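Local coordinates for tudor and KH domain-containing protein homolog (Drosophila melanogaster, PDB 5YGC) that takes part in piRNA metabolism and transposon silencing, its extended Tudor domain binding the N-terminus of Piwi and probably helping recruit Piwi proteins to the piRNA biogenesis machinery, at residues Val20-Pro25 and Gln122-Phe127. Residues are numbered along the deposited sequence; the frame is centred on the assembly and turned at random.
Sequences VQLIGP and QAVECF
Val20 wedges its CG2 between the backbone N and the carbonyl carbon (CG1 at chi1 -55°), and Cys126 sets SG anti to its own carbonyl carbon, so that Val20 CG2 and Cys126 SG meet at 3.9 Å. The contact joins strand 17-22 to strand 124-128 in the sheet that, in an extended Tudor domain, belongs to the staphylococcal nuclease-like half; the chain runs from strand 17-22 through Gly24, the N-cap residue, into helix 25-41, and comes back as strand 124-128 after the Tudor core. Val20 and Val124 form an antiparallel hydrogen-bonded pair. Val124 N reaches Val20 O at 2.8 Å, lying in the carbonyl plane, whereas Val20 N reaches Val124 O at 3.0 Å, tilted 28° out of the Val124 carbonyl plane. Ala123 CA adds a CH···O contact to Val20 O, giving this carbonyl a second, weaker partner. On the sheet face that carries Val20 and Val124, Val20 CG2 also lies against Val124 CB at 4.0 Å, while Leu22 CD2 only grazes Val124 CG2. Beyond Val20 the direct ladder gives way to water. One water accepts from Leu22 N and donates to both Gln122 O and Gln122 OE1, linking the end of strand 17-22 to the residue that leads into strand 124-128; the Gln122 amide is further fixed by NE2 bonding to Arg120 O. Gln21, extended beyond CG, sends NE2 to Asp97 O, and Asp97 OD1 also receives Gln122 N, so one loop residue ties both segments down. A second water, 2.9 Å from Leu22 O, donates to that oxygen and to Gln122 OE1, which thus accepts from two waters.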
ATOM      1  N   VAL A  20       0.288  -0.501  -6.169  1.00 23.17           N
ATOM      2  CA  VAL A  20      -0.873  -0.324  -7.034  1.00 21.66           C
ATOM      3  C   VAL A  20      -1.887  -1.422  -6.793  1.00 25.25           C
ATOM      4  O   VAL A  20      -1.546  -2.493  -6.291  1.00 24.23           O
ATOM      5  CB  VAL A  20      -0.497  -0.312  -8.525  1.00 22.14           C
ATOM      6  CG1 VAL A  20       0.564   0.754  -8.790  1.00 20.89           C
ATOM      7  CG2 VAL A  20       0.002  -1.677  -8.963  1.00 20.84           C
ATOM      8  N   GLN A  21      -3.141  -1.122  -7.124  1.00 22.79           N
ATOM      9  CA  GLN A  21      -4.196  -2.110  -7.161  1.00 24.20           C
ATOM     10  C   GLN A  21      -4.693  -2.220  -8.591  1.00 26.56           C
ATOM     11  O   GLN A  21      -4.817  -1.207  -9.283  1.00 24.28           O
ATOM     12  CB  GLN A  21      -5.339  -1.723  -6.231  1.00 27.52           C
ATOM     13  CG  GLN A  21      -4.931  -1.514  -4.780  1.00 25.00           C
ATOM     14  CD  GLN A  21      -6.041  -0.844  -4.000  1.00 25.85           C
ATOM     15  OE1 GLN A  21      -6.804  -0.044  -4.553  1.00 26.84           O
ATOM     16  NE2 GLN A  21      -6.143  -1.159  -2.718  1.00 26.15           N
ATOM     17  N   LEU A  22      -4.956  -3.442  -9.039  1.00 24.40           N
ATOM     18  CA  LEU A  22      -5.511  -3.653 -10.372  1.00 29.98           C
ATOM     19  C   LEU A  22      -6.997  -3.359 -10.381  1.00 33.22           C
ATOM     20  O   LEU A  22      -7.747  -3.868  -9.544  1.00 31.74           O
ATOM     21  CB  LEU A  22      -5.279  -5.084 -10.853  1.00 29.82           C
ATOM     22  CG  LEU A  22      -3.963  -5.340 -11.577  1.00 33.04           C
ATOM     23  CD1 LEU A  22      -3.821  -4.362 -12.724  1.00 37.40           C
ATOM     24  CD2 LEU A  22      -2.790  -5.207 -10.633  1.00 38.92           C
ATOM     25  N   ILE A  23      -7.421  -2.541 -11.334  1.00 27.98           N
ATOM     26  CA  ILE A  23      -8.834  -2.223 -11.497  1.00 31.23           C
ATOM     27  C   ILE A  23      -9.517  -3.328 -12.300  1.00 33.09           C
ATOM     28  O   ILE A  23      -8.988  -3.799 -13.307  1.00 28.95           O
ATOM     29  CB  ILE A  23      -9.007  -0.851 -12.182  1.00 30.88           C
ATOM     30  CG1 ILE A  23      -8.502   0.249 -11.237  1.00 26.68           C
ATOM     31  CG2 ILE A  23     -10.472  -0.603 -12.580  1.00 29.79           C
ATOM     32  CD1 ILE A  23      -8.380   1.615 -11.867  1.00 25.62           C
ATOM     33  N   GLY A  24     -10.681  -3.767 -11.837  1.00 34.38           N
ATOM     34  CA  GLY A  24     -11.428  -4.786 -12.552  1.00 31.29           C
ATOM     35  C   GLY A  24     -12.268  -5.603 -11.603  1.00 29.24           C
ATOM     36  O   GLY A  24     -12.761  -5.072 -10.605  1.00 32.73           O
ATOM     37  N   PRO A  25     -12.447  -6.895 -11.907  1.00 34.54           N
ATOM     38  CA  PRO A  25     -13.135  -7.796 -10.977  1.00 35.55           C
ATOM     39  C   PRO A  25     -12.464  -7.803  -9.592  1.00 38.33           C
ATOM     40  O   PRO A  25     -13.153  -7.905  -8.577  1.00 33.65           O
ATOM     41  CB  PRO A  25     -13.016  -9.169 -11.653  1.00 38.77           C
ATOM     42  CG  PRO A  25     -12.777  -8.882 -13.083  1.00 37.24           C
ATOM     43  CD  PRO A  25     -12.036  -7.578 -13.145  1.00 41.02           C
ATOM     44  N   GLN A 122      -4.047  -7.618  -2.543  1.00 21.93           N
ATOM     45  CA  GLN A 122      -4.341  -6.743  -3.662  1.00 24.66           C
ATOM     46  C   GLN A 122      -3.274  -5.703  -3.973  1.00 27.30           C
ATOM     47  O   GLN A 122      -3.209  -5.241  -5.099  1.00 29.12           O
ATOM     48  CB  GLN A 122      -5.681  -6.059  -3.426  1.00 22.90           C
ATOM     49  CG  GLN A 122      -6.851  -7.036  -3.586  1.00 21.78           C
ATOM     50  CD  GLN A 122      -6.953  -7.554  -5.007  1.00 31.37           C
ATOM     51  OE1 GLN A 122      -7.035  -6.767  -5.953  1.00 29.84           O
ATOM     52  NE2 GLN A 122      -6.917  -8.879  -5.171  1.00 29.26           N
ATOM     53  N   ALA A 123      -2.443  -5.332  -2.999  1.00 22.33           N
ATOM     54  CA  ALA A 123      -1.455  -4.281  -3.245  1.00 28.00           C
ATOM     55  C   ALA A 123      -0.190  -4.857  -3.895  1.00 26.34           C
ATOM     56  O   ALA A 123       0.433  -5.789  -3.369  1.00 23.75           O
ATOM     57  CB  ALA A 123      -1.112  -3.541  -1.939  1.00 24.78           C
ATOM     58  N   VAL A 124       0.192  -4.307  -5.041  1.00 23.78           N
ATOM     59  CA  VAL A 124       1.387  -4.794  -5.732  1.00 27.31           C
ATOM     60  C   VAL A 124       2.498  -3.751  -5.646  1.00 26.00           C
ATOM     61  O   VAL A 124       2.357  -2.631  -6.121  1.00 22.18           O
ATOM     62  CB  VAL A 124       1.095  -5.161  -7.213  1.00 27.05           C
ATOM     63  CG1 VAL A 124       2.373  -5.622  -7.925  1.00 23.47           C
ATOM     64  CG2 VAL A 124      -0.014  -6.254  -7.314  1.00 25.35           C
ATOM     65  N   GLU A 125       3.607  -4.119  -5.020  1.00 22.84           N
ATOM     66  CA  GLU A 125       4.691  -3.172  -4.851  1.00 27.43           C
ATOM     67  C   GLU A 125       5.413  -2.937  -6.190  1.00 26.74           C
ATOM     68  O   GLU A 125       5.743  -3.891  -6.904  1.00 25.15           O
ATOM     69  CB  GLU A 125       5.673  -3.662  -3.774  1.00 25.87           C
ATOM     70  CG  GLU A 125       6.749  -2.650  -3.465  1.00 25.68           C
ATOM     71  CD  GLU A 125       7.783  -3.153  -2.464  1.00 29.34           C
ATOM     72  OE1 GLU A 125       7.540  -4.180  -1.806  1.00 32.24           O
ATOM     73  OE2 GLU A 125       8.858  -2.526  -2.363  1.00 32.91           O
ATOM     74  N   CYS A 126       5.630  -1.662  -6.522  1.00 25.00           N
ATOM     75  CA  CYS A 126       6.301  -1.263  -7.755  1.00 24.46           C
ATOM     76  C   CYS A 126       7.353  -0.208  -7.496  1.00 25.00           C
ATOM     77  O   CYS A 126       7.374   0.414  -6.429  1.00 25.94           O
ATOM     78  CB  CYS A 126       5.294  -0.700  -8.772  1.00 25.55           C
ATOM     79  SG  CYS A 126       3.896  -1.784  -9.149  1.00 28.09           S
ATOM     80  N   PHE A 127       8.203   0.019  -8.493  1.00 20.76           N
ATOM     81  CA  PHE A 127       8.987   1.247  -8.562  1.00 21.82           C
ATOM     82  C   PHE A 127       8.697   1.930  -9.888  1.00 24.71           C
ATOM     83  O   PHE A 127       8.283   1.280 -10.849  1.00 25.83           O
ATOM     84  CB  PHE A 127      10.494   0.995  -8.391  1.00 26.81           C
ATOM     85  CG  PHE A 127      11.131   0.159  -9.490  1.00 25.92           C
ATOM     86  CD1 PHE A 127      11.098  -1.234  -9.433  1.00 24.93           C
ATOM     87  CD2 PHE A 127      11.811   0.766 -10.543  1.00 30.12           C
ATOM     88  CE1 PHE A 127      11.717  -2.011 -10.409  1.00 28.04           C
ATOM     89  CE2 PHE A 127      12.423  -0.003 -11.539  1.00 28.80           C
ATOM     90  CZ  PHE A 127      12.386  -1.390 -11.468  1.00 28.80           C
TER
HETATM   91  O   HOH W   1      -4.742  -5.836  -7.244  1.00 24.95           O
HETATM   92  O   HOH W   2      -7.894  -4.117  -6.703  1.00 25.42           O